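Aerobactin synthase IucA (Klebsiella pneumoniae subsp. pneumoniae, PDB 5JM8) catalyses an ATP-dependent ligation in the biosynthesis of the siderophore aerobactin, probably joining citrate to N6-acetyl-N6-hydroxylysine, as an NRPS-independent siderophore (NIS) synthetase. Local coordinates at residues Tyr405-Phe414 and Phe482-Thr491; Gly421-Leu432 and Leu443-Met454. All blocks are in the same frame, centred on the assembly; numbering follows the deposited sequence.

Contact 1: Tyr405-Phe414 and Phe482-Thr491; sequences YCHQVLKPLF and FPYYLLVNST. With ATP (adenosine-5'-triphosphate), chain I.
The hydroxyl of Thr491 meets Tyr405 across two antiparallel helices. Thr491 OG1 donates to Leu486 O (2.7 Å), in the carbonyl plane, five residues back across a pi-type turn. It also receives a weak bond from Tyr405 OH (3.4 Å) and lies at the edge of the Tyr405 ring. Leu410 meets Thr491 tip to tip, with CD2 facing OG1, so a methyl packs against this buried polar atom.

Leu486 fills the middle. Its CG is anti to the backbone N (chi1 -173°), which sends the two methyls toward 405-414. CD1 touches Leu410 CD2 (3.6 Å) and Leu413 CD1. CD2 lies over a face of the Phe414 ring, 3.9 Å from the centroid. Phe482 turns its edge to Phe414 in an offset edge-to-face pair, centroids 5.3 Å apart and planes at 72°.

Asn489 serves ATP instead. Its ND2 donates to ATP N1 (3.0 Å) and its OD1 accepts from ATP N6 (3.3 Å), a two-bond reading of adenine.

The segments belong to helices 394-420 and 475-500. Helices 506-521 and 528-535 pack on Phe414, and Leu443 of strand 440-445 lies against Val409, Pro412 and Leu413.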
loop_
_atom_site.group_PDB
_atom_site.type_symbol
_atom_site.label_atom_id
_atom_site.label_comp_id
_atom_site.label_asym_id
_atom_site.label_seq_id
_atom_site.Cartn_x
_atom_site.Cartn_y
_atom_site.Cartn_z
ATOM N N TYR A 405 -0.507 29.588 5.376
ATOM C CA TYR A 405 0.837 29.509 5.936
ATOM C C TYR A 405 0.940 30.384 7.180
ATOM O O TYR A 405 1.537 29.992 8.180
ATOM C CB TYR A 405 1.876 29.933 4.896
ATOM C CG TYR A 405 3.265 30.162 5.457
ATOM C CD1 TYR A 405 4.166 29.115 5.587
ATOM C CD2 TYR A 405 3.675 31.430 5.846
ATOM C CE1 TYR A 405 5.439 29.323 6.094
ATOM C CE2 TYR A 405 4.943 31.647 6.355
ATOM C CZ TYR A 405 5.821 30.590 6.477
ATOM O OH TYR A 405 7.085 30.803 6.984
ATOM N N CYS A 406 0.346 31.570 7.113
ATOM C CA CYS A 406 0.338 32.487 8.245
ATOM C C CYS A 406 -0.428 31.909 9.431
ATOM O O CYS A 406 0.039 31.963 10.568
ATOM C CB CYS A 406 -0.275 33.828 7.836
ATOM S SG CYS A 406 0.659 34.714 6.579
ATOM N N HIS A 407 -1.605 31.357 9.158
ATOM C CA HIS A 407 -2.466 30.821 10.207
ATOM C C HIS A 407 -1.915 29.540 10.830
ATOM O O HIS A 407 -2.058 29.321 12.033
ATOM C CB HIS A 407 -3.867 30.544 9.659
ATOM C CG HIS A 407 -4.679 31.778 9.411
ATOM N ND1 HIS A 407 -5.133 32.130 8.157
ATOM C CD2 HIS A 407 -5.131 32.734 10.257
ATOM C CE1 HIS A 407 -5.826 33.252 8.242
ATOM N NE2 HIS A 407 -5.839 33.640 9.505
ATOM N N GLN A 408 -1.300 28.695 10.007
ATOM C CA GLN A 408 -0.821 27.393 10.464
ATOM C C GLN A 408 0.604 27.421 11.009
ATOM O O GLN A 408 0.930 26.661 11.923
ATOM C CB GLN A 408 -0.894 26.374 9.324
ATOM C CG GLN A 408 -2.306 26.060 8.851
ATOM C CD GLN A 408 -3.169 25.468 9.945
ATOM O OE1 GLN A 408 -2.668 25.038 10.986
ATOM N NE2 GLN A 408 -4.476 25.452 9.721
ATOM N N VAL A 409 1.451 28.279 10.445
ATOM C CA VAL A 409 2.855 28.328 10.841
ATOM C C VAL A 409 3.157 29.510 11.760
ATOM O O VAL A 409 3.632 29.323 12.880
ATOM C CB VAL A 409 3.780 28.402 9.608
ATOM C CG1 VAL A 409 5.246 28.445 10.027
ATOM C CG2 VAL A 409 3.527 27.217 8.690
ATOM N N LEU A 410 2.892 30.720 11.288
ATOM C CA LEU A 410 3.284 31.915 12.026
ATOM C C LEU A 410 2.484 32.082 13.315
ATOM O O LEU A 410 3.035 32.484 14.340
ATOM C CB LEU A 410 3.124 33.160 11.150
ATOM C CG LEU A 410 3.959 33.199 9.867
ATOM C CD1 LEU A 410 3.727 34.508 9.135
ATOM C CD2 LEU A 410 5.444 33.006 10.161
ATOM N N LYS A 411 1.195 31.760 13.272
ATOM C CA LYS A 411 0.323 31.998 14.420
ATOM C C LYS A 411 0.772 31.233 15.672
ATOM O O LYS A 411 0.967 31.842 16.721
ATOM C CB LYS A 411 -1.128 31.641 14.076
ATOM C CG LYS A 411 -2.141 32.121 15.104
ATOM C CD LYS A 411 -3.562 31.889 14.630
ATOM N N PRO A 412 0.947 29.905 15.572
ATOM C CA PRO A 412 1.375 29.196 16.783
ATOM C C PRO A 412 2.741 29.637 17.307
ATOM O O PRO A 412 2.967 29.606 18.515
ATOM C CB PRO A 412 1.423 27.730 16.336
ATOM C CG PRO A 412 1.467 27.767 14.847
ATOM C CD PRO A 412 0.694 28.977 14.455
ATOM N N LEU A 413 3.634 30.046 16.412
ATOM C CA LEU A 413 5.000 30.387 16.801
ATOM C C LEU A 413 5.102 31.760 17.469
ATOM O O LEU A 413 5.821 31.919 18.456
ATOM C CB LEU A 413 5.917 30.334 15.579
ATOM C CG LEU A 413 6.160 28.936 15.003
ATOM C CD1 LEU A 413 6.848 29.027 13.651
ATOM C CD2 LEU A 413 6.977 28.078 15.958
ATOM N N PHE A 414 4.393 32.748 16.929
ATOM C CA PHE A 414 4.356 34.078 17.529
ATOM C C PHE A 414 3.575 34.072 18.840
ATOM O O PHE A 414 3.862 34.856 19.744
ATOM C CB PHE A 414 3.729 35.092 16.568
ATOM C CG PHE A 414 4.677 35.623 15.530
ATOM C CD1 PHE A 414 5.648 36.552 15.867
ATOM C CD2 PHE A 414 4.577 35.213 14.211
ATOM C CE1 PHE A 414 6.512 37.049 14.907
ATOM C CE2 PHE A 414 5.439 35.706 13.248
ATOM C CZ PHE A 414 6.406 36.624 13.596
ATOM N N PHE A 482 14.669 36.274 16.316
ATOM C CA PHE A 482 13.362 35.720 15.984
ATOM C C PHE A 482 12.755 36.231 14.669
ATOM O O PHE A 482 12.282 35.433 13.860
ATOM C CB PHE A 482 12.395 35.989 17.135
ATOM C CG PHE A 482 11.118 35.211 17.044
ATOM C CD1 PHE A 482 11.033 33.937 17.575
ATOM C CD2 PHE A 482 10.004 35.748 16.424
ATOM C CE1 PHE A 482 9.862 33.216 17.494
ATOM C CE2 PHE A 482 8.828 35.030 16.344
ATOM C CZ PHE A 482 8.758 33.762 16.878
ATOM N N PRO A 483 12.757 37.556 14.446
ATOM C CA PRO A 483 12.205 38.013 13.165
ATOM C C PRO A 483 13.093 37.684 11.960
ATOM O O PRO A 483 12.589 37.637 10.839
ATOM C CB PRO A 483 12.079 39.529 13.357
ATOM C CG PRO A 483 13.022 39.865 14.447
ATOM C CD PRO A 483 13.061 38.679 15.350
ATOM N N TYR A 484 14.387 37.469 12.179
ATOM C CA TYR A 484 15.262 37.022 11.095
ATOM C C TYR A 484 14.847 35.641 10.616
ATOM O O TYR A 484 14.489 35.455 9.454
ATOM C CB TYR A 484 16.729 36.985 11.532
ATOM C CG TYR A 484 17.608 36.159 10.611
ATOM C CD1 TYR A 484 17.837 36.554 9.297
ATOM C CD2 TYR A 484 18.206 34.981 11.052
ATOM C CE1 TYR A 484 18.638 35.799 8.450
ATOM C CE2 TYR A 484 19.009 34.224 10.212
ATOM C CZ TYR A 484 19.220 34.637 8.917
ATOM O OH TYR A 484 20.014 33.879 8.092
ATOM N N TYR A 485 14.899 34.673 11.522
ATOM C CA TYR A 485 14.608 33.291 11.174
ATOM C C TYR A 485 13.205 33.113 10.607
ATOM O O TYR A 485 13.018 32.387 9.632
ATOM C CB TYR A 485 14.778 32.391 12.399
ATOM C CG TYR A 485 16.213 32.231 12.851
ATOM C CD1 TYR A 485 17.074 31.359 12.203
ATOM C CD2 TYR A 485 16.705 32.949 13.931
ATOM C CE1 TYR A 485 18.386 31.214 12.615
ATOM C CE2 TYR A 485 18.014 32.808 14.350
ATOM C CZ TYR A 485 18.848 31.938 13.690
ATOM O OH TYR A 485 20.152 31.793 14.104
ATOM N N LEU A 486 12.226 33.788 11.203
ATOM C CA LEU A 486 10.825 33.457 10.959
ATOM C C LEU A 486 10.161 34.281 9.855
ATOM O O LEU A 486 9.117 33.884 9.338
ATOM C CB LEU A 486 10.031 33.606 12.259
ATOM C CG LEU A 486 8.568 33.151 12.241
ATOM C CD1 LEU A 486 8.416 31.737 11.697
ATOM C CD2 LEU A 486 7.976 33.242 13.636
ATOM N N LEU A 487 10.758 35.412 9.486
ATOM C CA LEU A 487 10.210 36.245 8.417
ATOM C C LEU A 487 11.178 36.379 7.247
ATOM O O LEU A 487 10.786 36.209 6.094
ATOM C CB LEU A 487 9.846 37.633 8.945
ATOM C CG LEU A 487 8.595 37.681 9.820
ATOM C CD1 LEU A 487 8.558 38.963 10.615
ATOM C CD2 LEU A 487 7.337 37.537 8.974
ATOM N N VAL A 488 12.435 36.696 7.543
ATOM C CA VAL A 488 13.441 36.838 6.497
ATOM C C VAL A 488 13.819 35.468 5.953
ATOM O O VAL A 488 13.641 35.192 4.767
ATOM C CB VAL A 488 14.709 37.557 7.008
ATOM C CG1 VAL A 488 15.763 37.650 5.906
ATOM C CG2 VAL A 488 14.364 38.942 7.527
ATOM N N ASN A 489 14.337 34.609 6.824
ATOM C CA ASN A 489 14.779 33.281 6.415
ATOM C C ASN A 489 13.651 32.255 6.531
ATOM O O ASN A 489 13.828 31.180 7.106
ATOM C CB ASN A 489 15.985 32.840 7.254
ATOM C CG ASN A 489 16.659 31.600 6.697
ATOM O OD1 ASN A 489 16.492 31.269 5.526
ATOM N ND2 ASN A 489 17.425 30.911 7.534
ATOM N N SER A 490 12.491 32.595 5.976
ATOM C CA SER A 490 11.331 31.710 6.016
ATOM C C SER A 490 10.184 32.250 5.176
ATOM O O SER A 490 9.944 31.794 4.058
ATOM C CB SER A 490 10.853 31.511 7.455
ATOM O OG SER A 490 11.408 30.339 8.022
ATOM N N THR A 491 9.479 33.226 5.732
ATOM C CA THR A 491 8.271 33.746 5.118
ATOM C C THR A 491 8.565 34.425 3.787
ATOM O O THR A 491 7.842 34.235 2.815
ATOM C CB THR A 491 7.572 34.739 6.056
ATOM O OG1 THR A 491 7.382 34.127 7.337
ATOM C CG2 THR A 491 6.225 35.169 5.489
HETATM P PG ATP I . 18.264 19.279 12.563
HETATM O O1G ATP I . 18.399 17.847 12.111
HETATM O O2G ATP I . 17.064 19.986 11.980
HETATM O O3G ATP I . 18.400 19.466 14.055
HETATM P PB ATP I . 20.539 21.090 12.551
HETATM O O1B ATP I . 21.898 20.871 11.934
HETATM O O2B ATP I . 20.393 21.076 14.056
HETATM O O3B ATP I . 19.508 20.045 11.865
HETATM P PA ATP I . 20.711 23.886 11.954
HETATM O O1A ATP I . 21.753 23.880 13.045
HETATM O O2A ATP I . 19.659 24.968 11.930
HETATM O O3A ATP I . 19.937 22.474 11.978
HETATM O "O5'" ATP I . 21.416 23.876 10.510
HETATM C "C5'" ATP I . 20.576 23.855 9.362
HETATM C "C4'" ATP I . 21.225 23.121 8.198
HETATM O "O4'" ATP I . 20.344 23.201 7.075
HETATM C "C3'" ATP I . 22.558 23.719 7.775
HETATM O "O3'" ATP I . 23.542 22.681 7.677
HETATM C "C2'" ATP I . 22.308 24.368 6.427
HETATM O "O2'" ATP I . 23.365 24.107 5.505
HETATM C "C1'" ATP I . 21.012 23.747 5.936
HETATM N N9 ATP I . 20.133 24.745 5.287
HETATM C C8 ATP I . 19.709 24.660 4.015
HETATM N N7 ATP I . 18.919 25.718 3.701
HETATM C C5 ATP I . 18.833 26.495 4.793
HETATM C C6 ATP I . 18.154 27.761 5.139
HETATM N N6 ATP I . 17.401 28.391 4.207
HETATM N N1 ATP I . 18.318 28.242 6.393
HETATM C C2 ATP I . 19.070 27.605 7.311
HETATM N N3 ATP I . 19.712 26.450 7.058
HETATM C C4 ATP I . 19.637 25.854 5.841
#

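Contact 2: Gly421-Leu432 and Leu443-Met454; sequences GLVLLAHQQNIL and LIYRDCQGSAFM. With MG (magnesium ion), chain J; ATP (adenosine-5'-triphosphate), chain I.
Val423 and Ala452 form an antiparallel hydrogen-bonded pair, with Val423 N to Ala452 O at 2.6 Å. Bonds from Met454 N to Gly421 O and from Leu425 N to Gly450 O extend this short ladder. A second ladder pairs Leu432 with Ile444, its register shifted by one residue.

Among side-chain polar bonds, Arg446 NH2 reaches across to Gln429 O (2.6 Å), in the guanidinium plane and almost head-on to the carbonyl. The bend at chi3 (68°) turns the guanidinium toward Gln429 O. Glu142 holds the NH1 side by a salt bridge. Within the loop, Asn430 ND2 donates to Leu425 O (3.2 Å), which fixes the amide's rotation and leaves OD1 for the metal.

Side chains also pack over flat groups. Leu424 CB makes a CH-pi contact over a face of the Tyr445 ring, 4.0 Å from the centroid. Leu432 CD2 lies over one face of the Arg446 guanidinium.

Magnesium is bound by Asn430 OD1 (2.0 Å), Gln429 OE1 (2.3 Å) and ATP O3A. Asp447 OD2 completes the protein ligands with a longer bond to magnesium (2.6 Å). Thr263 holds Gln429 NE2, and Lys278 forms a salt bridge with Asp447 OD1. Carboxylate and amide oxygens round magnesium beside a triphosphate make up a metal-nucleotide site, here that of an NIS synthetase.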
loop_
_atom_site.group_PDB
_atom_site.type_symbol
_atom_site.label_atom_id
_atom_site.label_comp_id
_atom_site.label_asym_id
_atom_site.label_seq_id
_atom_site.Cartn_x
_atom_site.Cartn_y
_atom_site.Cartn_z
ATOM N N GLY A 421 5.948 32.591 26.442
ATOM C CA GLY A 421 7.364 32.899 26.575
ATOM C C GLY A 421 8.290 31.869 25.952
ATOM O O GLY A 421 9.491 31.863 26.225
ATOM N N LEU A 422 7.733 31.004 25.109
ATOM C CA LEU A 422 8.511 29.965 24.440
ATOM C C LEU A 422 9.032 30.443 23.088
ATOM O O LEU A 422 8.257 30.797 22.200
ATOM C CB LEU A 422 7.665 28.700 24.255
ATOM C CG LEU A 422 8.246 27.597 23.364
ATOM C CD1 LEU A 422 9.566 27.090 23.921
ATOM C CD2 LEU A 422 7.248 26.464 23.221
ATOM N N VAL A 423 10.351 30.434 22.938
ATOM C CA VAL A 423 10.988 30.854 21.698
ATOM C C VAL A 423 11.410 29.642 20.877
ATOM O O VAL A 423 12.290 28.886 21.285
ATOM C CB VAL A 423 12.220 31.740 21.974
ATOM C CG1 VAL A 423 12.845 32.222 20.672
ATOM C CG2 VAL A 423 11.835 32.922 22.849
ATOM N N LEU A 424 10.767 29.456 19.727
ATOM C CA LEU A 424 11.193 28.451 18.758
ATOM C C LEU A 424 11.729 29.152 17.517
ATOM O O LEU A 424 10.965 29.702 16.724
ATOM C CB LEU A 424 10.043 27.510 18.388
ATOM C CG LEU A 424 9.463 26.659 19.520
ATOM C CD1 LEU A 424 8.325 25.799 19.002
ATOM C CD2 LEU A 424 10.533 25.791 20.161
ATOM N N LEU A 425 13.050 29.144 17.367
ATOM C CA LEU A 425 13.698 29.801 16.239
ATOM C C LEU A 425 13.533 28.962 14.983
ATOM O O LEU A 425 14.356 28.098 14.682
ATOM C CB LEU A 425 15.179 30.036 16.532
ATOM C CG LEU A 425 15.459 30.903 17.761
ATOM C CD1 LEU A 425 16.941 30.907 18.090
ATOM C CD2 LEU A 425 14.949 32.324 17.551
ATOM N N ALA A 426 12.462 29.231 14.249
ATOM C CA ALA A 426 12.076 28.396 13.126
ATOM C C ALA A 426 12.768 28.789 11.827
ATOM O O ALA A 426 12.349 29.730 11.153
ATOM C CB ALA A 426 10.578 28.452 12.948
ATOM N N HIS A 427 13.819 28.053 11.473
ATOM C CA HIS A 427 14.416 28.166 10.150
ATOM C C HIS A 427 13.395 27.809 9.089
ATOM O O HIS A 427 12.299 27.340 9.381
ATOM C CB HIS A 427 15.620 27.233 9.977
ATOM C CG HIS A 427 16.808 27.592 10.805
ATOM N ND1 HIS A 427 17.067 27.014 12.029
ATOM C CD2 HIS A 427 17.827 28.452 10.574
ATOM C CE1 HIS A 427 18.189 27.510 12.520
ATOM N NE2 HIS A 427 18.671 28.382 11.655
ATOM N N GLN A 428 13.785 28.014 7.842
ATOM C CA GLN A 428 13.080 27.437 6.716
ATOM C C GLN A 428 13.306 25.926 6.683
ATOM O O GLN A 428 12.620 25.192 5.969
ATOM C CB GLN A 428 13.574 28.071 5.430
ATOM C CG GLN A 428 12.609 28.002 4.301
ATOM C CD GLN A 428 13.151 28.650 3.049
ATOM O OE1 GLN A 428 12.606 28.459 1.969
ATOM N NE2 GLN A 428 14.225 29.427 3.186
ATOM N N GLN A 429 14.291 25.478 7.457
ATOM C CA GLN A 429 14.648 24.069 7.542
ATOM C C GLN A 429 14.091 23.414 8.812
ATOM O O GLN A 429 14.031 22.189 8.906
ATOM C CB GLN A 429 16.173 23.918 7.483
ATOM C CG GLN A 429 16.668 22.476 7.404
ATOM C CD GLN A 429 17.115 21.908 8.740
ATOM O OE1 GLN A 429 17.211 22.620 9.739
ATOM N NE2 GLN A 429 17.399 20.612 8.757
ATOM N N ASN A 430 13.687 24.231 9.784
ATOM C CA ASN A 430 13.056 23.726 11.004
ATOM C C ASN A 430 11.540 23.698 10.882
ATOM O O ASN A 430 10.852 23.184 11.761
ATOM C CB ASN A 430 13.452 24.579 12.206
ATOM C CG ASN A 430 14.911 24.435 12.566
ATOM O OD1 ASN A 430 15.592 23.522 12.099
ATOM N ND2 ASN A 430 15.402 25.333 13.411
ATOM N N ILE A 431 11.029 24.257 9.790
ATOM C CA ILE A 431 9.595 24.303 9.542
ATOM C C ILE A 431 9.143 23.184 8.613
ATOM O O ILE A 431 9.488 23.174 7.428
ATOM C CB ILE A 431 9.186 25.654 8.928
ATOM C CG1 ILE A 431 9.342 26.766 9.961
ATOM C CG2 ILE A 431 7.742 25.609 8.441
ATOM C CD1 ILE A 431 9.332 28.166 9.373
ATOM N N LEU A 432 8.364 22.252 9.156
ATOM C CA LEU A 432 7.701 21.237 8.347
ATOM C C LEU A 432 6.254 21.663 8.129
ATOM O O LEU A 432 5.485 21.812 9.080
ATOM C CB LEU A 432 7.772 19.865 9.016
ATOM C CG LEU A 432 9.175 19.388 9.399
ATOM C CD1 LEU A 432 9.115 18.086 10.186
ATOM C CD2 LEU A 432 10.045 19.222 8.161
ATOM N N LEU A 443 1.420 22.491 11.270
ATOM C CA LEU A 443 2.852 22.743 11.404
ATOM C C LEU A 443 3.509 21.698 12.295
ATOM O O LEU A 443 2.944 21.284 13.308
ATOM C CB LEU A 443 3.101 24.144 11.978
ATOM C CG LEU A 443 4.528 24.457 12.450
ATOM C CD1 LEU A 443 5.492 24.503 11.272
ATOM C CD2 LEU A 443 4.584 25.759 13.237
ATOM N N ILE A 444 4.708 21.276 11.907
ATOM C CA ILE A 444 5.551 20.466 12.775
ATOM C C ILE A 444 6.941 21.100 12.863
ATOM O O ILE A 444 7.653 21.202 11.862
ATOM C CB ILE A 444 5.660 19.009 12.281
ATOM C CG1 ILE A 444 4.265 18.387 12.150
ATOM C CG2 ILE A 444 6.517 18.191 13.241
ATOM C CD1 ILE A 444 4.259 16.992 11.555
ATOM N N TYR A 445 7.308 21.536 14.066
ATOM C CA TYR A 445 8.605 22.158 14.298
ATOM C C TYR A 445 9.649 21.118 14.664
ATOM O O TYR A 445 9.368 20.166 15.392
ATOM C CB TYR A 445 8.517 23.213 15.403
ATOM C CG TYR A 445 9.861 23.813 15.751
ATOM C CD1 TYR A 445 10.354 24.910 15.057
ATOM C CD2 TYR A 445 10.643 23.274 16.765
ATOM C CE1 TYR A 445 11.584 25.456 15.367
ATOM C CE2 TYR A 445 11.873 23.813 17.081
ATOM C CZ TYR A 445 12.339 24.902 16.379
ATOM O OH TYR A 445 13.564 25.437 16.695
ATOM N N ARG A 446 10.861 21.332 14.163
ATOM C CA ARG A 446 11.978 20.421 14.360
ATOM C C ARG A 446 13.209 21.192 14.832
ATOM O O ARG A 446 13.324 22.387 14.569
ATOM C CB ARG A 446 12.269 19.676 13.058
ATOM C CG ARG A 446 13.621 19.007 13.001
ATOM C CD ARG A 446 13.794 18.280 11.695
ATOM N NE ARG A 446 13.880 19.193 10.559
ATOM C CZ ARG A 446 13.675 18.825 9.299
ATOM N NH1 ARG A 446 13.362 17.567 9.019
ATOM N NH2 ARG A 446 13.775 19.708 8.318
ATOM N N ASP A 447 14.109 20.493 15.525
ATOM C CA ASP A 447 15.361 21.052 16.045
ATOM C C ASP A 447 15.118 21.830 17.336
ATOM O O ASP A 447 14.884 23.038 17.320
ATOM C CB ASP A 447 16.048 21.950 15.010
ATOM C CG ASP A 447 17.502 22.238 15.355
ATOM O OD1 ASP A 447 17.937 21.886 16.473
ATOM O OD2 ASP A 447 18.209 22.824 14.508
ATOM N N CYS A 448 15.197 21.120 18.454
ATOM C CA CYS A 448 14.958 21.705 19.766
ATOM C C CYS A 448 16.186 22.445 20.286
ATOM O O CYS A 448 16.138 23.095 21.330
ATOM C CB CYS A 448 14.539 20.614 20.747
ATOM S SG CYS A 448 13.149 19.631 20.149
ATOM N N GLN A 449 17.289 22.339 19.552
ATOM C CA GLN A 449 18.496 23.092 19.871
ATOM C C GLN A 449 18.240 24.591 19.723
ATOM O O GLN A 449 18.971 25.414 20.274
ATOM C CB GLN A 449 19.650 22.654 18.966
ATOM C CG GLN A 449 21.001 23.261 19.314
ATOM C CD GLN A 449 22.120 22.726 18.440
ATOM O OE1 GLN A 449 21.921 21.800 17.653
ATOM N NE2 GLN A 449 23.304 23.309 18.574
ATOM N N GLY A 450 17.191 24.931 18.976
ATOM C CA GLY A 450 16.813 26.314 18.746
ATOM C C GLY A 450 15.656 26.753 19.627
ATOM O O GLY A 450 14.923 27.685 19.283
ATOM N N SER A 451 15.487 26.074 20.757
ATOM C CA SER A 451 14.475 26.452 21.735
ATOM C C SER A 451 15.079 27.377 22.783
ATOM O O SER A 451 16.197 27.153 23.251
ATOM C CB SER A 451 13.875 25.217 22.409
ATOM O OG SER A 451 14.855 24.504 23.140
ATOM N N ALA A 452 14.333 28.416 23.142
ATOM C CA ALA A 452 14.757 29.350 24.173
ATOM C C ALA A 452 13.537 29.906 24.894
ATOM O O ALA A 452 12.410 29.774 24.411
ATOM C CB ALA A 452 15.581 30.471 23.573
ATOM N N PHE A 453 13.764 30.527 26.046
ATOM C CA PHE A 453 12.671 30.988 26.892
ATOM C C PHE A 453 12.829 32.452 27.284
ATOM O O PHE A 453 13.926 32.911 27.599
ATOM C CB PHE A 453 12.575 30.113 28.142
ATOM C CG PHE A 453 12.430 28.648 27.837
ATOM C CD1 PHE A 453 11.195 28.116 27.507
ATOM C CD2 PHE A 453 13.530 27.805 27.873
ATOM C CE1 PHE A 453 11.057 26.768 27.223
ATOM C CE2 PHE A 453 13.397 26.456 27.590
ATOM C CZ PHE A 453 12.159 25.938 27.264
ATOM N N MET A 454 11.716 33.176 27.249
ATOM C CA MET A 454 11.687 34.574 27.642
ATOM C C MET A 454 11.562 34.672 29.155
ATOM O O MET A 454 11.248 33.683 29.816
ATOM C CB MET A 454 10.527 35.299 26.957
ATOM C CG MET A 454 10.589 35.247 25.444
ATOM S SD MET A 454 12.141 35.887 24.805
ATOM C CE MET A 454 12.052 37.592 25.352
HETATM MG MG MG J . 17.440 22.810 12.010
HETATM P PG ATP I . 18.264 19.279 12.563
HETATM O O1G ATP I . 18.399 17.847 12.111
HETATM O O2G ATP I . 17.064 19.986 11.980
HETATM O O3G ATP I . 18.400 19.466 14.055
HETATM P PB ATP I . 20.539 21.090 12.551
HETATM O O1B ATP I . 21.898 20.871 11.934
HETATM O O2B ATP I . 20.393 21.076 14.056
HETATM O O3B ATP I . 19.508 20.045 11.865
HETATM P PA ATP I . 20.711 23.886 11.954
HETATM O O1A ATP I . 21.753 23.880 13.045
HETATM O O2A ATP I . 19.659 24.968 11.930
HETATM O O3A ATP I . 19.937 22.474 11.978
HETATM O "O5'" ATP I . 21.416 23.876 10.510
HETATM C "C5'" ATP I . 20.576 23.855 9.362
HETATM C "C4'" ATP I . 21.225 23.121 8.198
HETATM O "O4'" ATP I . 20.344 23.201 7.075
HETATM C "C3'" ATP I . 22.558 23.719 7.775
HETATM O "O3'" ATP I . 23.542 22.681 7.677
HETATM C "C2'" ATP I . 22.308 24.368 6.427
HETATM O "O2'" ATP I . 23.365 24.107 5.505
HETATM C "C1'" ATP I . 21.012 23.747 5.936
HETATM N N9 ATP I . 20.133 24.745 5.287
HETATM C C8 ATP I . 19.709 24.660 4.015
HETATM N N7 ATP I . 18.919 25.718 3.701
HETATM C C5 ATP I . 18.833 26.495 4.793
HETATM C C6 ATP I . 18.154 27.761 5.139
HETATM N N6 ATP I . 17.401 28.391 4.207
HETATM N N1 ATP I . 18.318 28.242 6.393
HETATM C C2 ATP I . 19.070 27.605 7.311
HETATM N N3 ATP I . 19.712 26.450 7.058
HETATM C C4 ATP I . 19.637 25.854 5.841
#

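How the contacts relate
Contacts 1 and 2 lie side by side, their centres about 10 Å apart, and share the ATP site. Contact 1 supplies Asn489 at the adenine end. Contact 2 supplies the protein ligands of magnesium at the phosphate end. The two meet directly. The rings of Tyr485 and His427 stack edge-to-face, with Tyr485 CE1 3.0 Å from His427 NE2. Ser490 OG lies 3.3 Å from Ala426 O, at most a weak hydrogen bond. Gln408 O of helix 394-420 packs on Leu443 CB (3.3 Å). The chain runs from this helix through Gly421 into strand 422-424, so the helix pair and the magnesium-binding segment are joined by sequence as well as by packing.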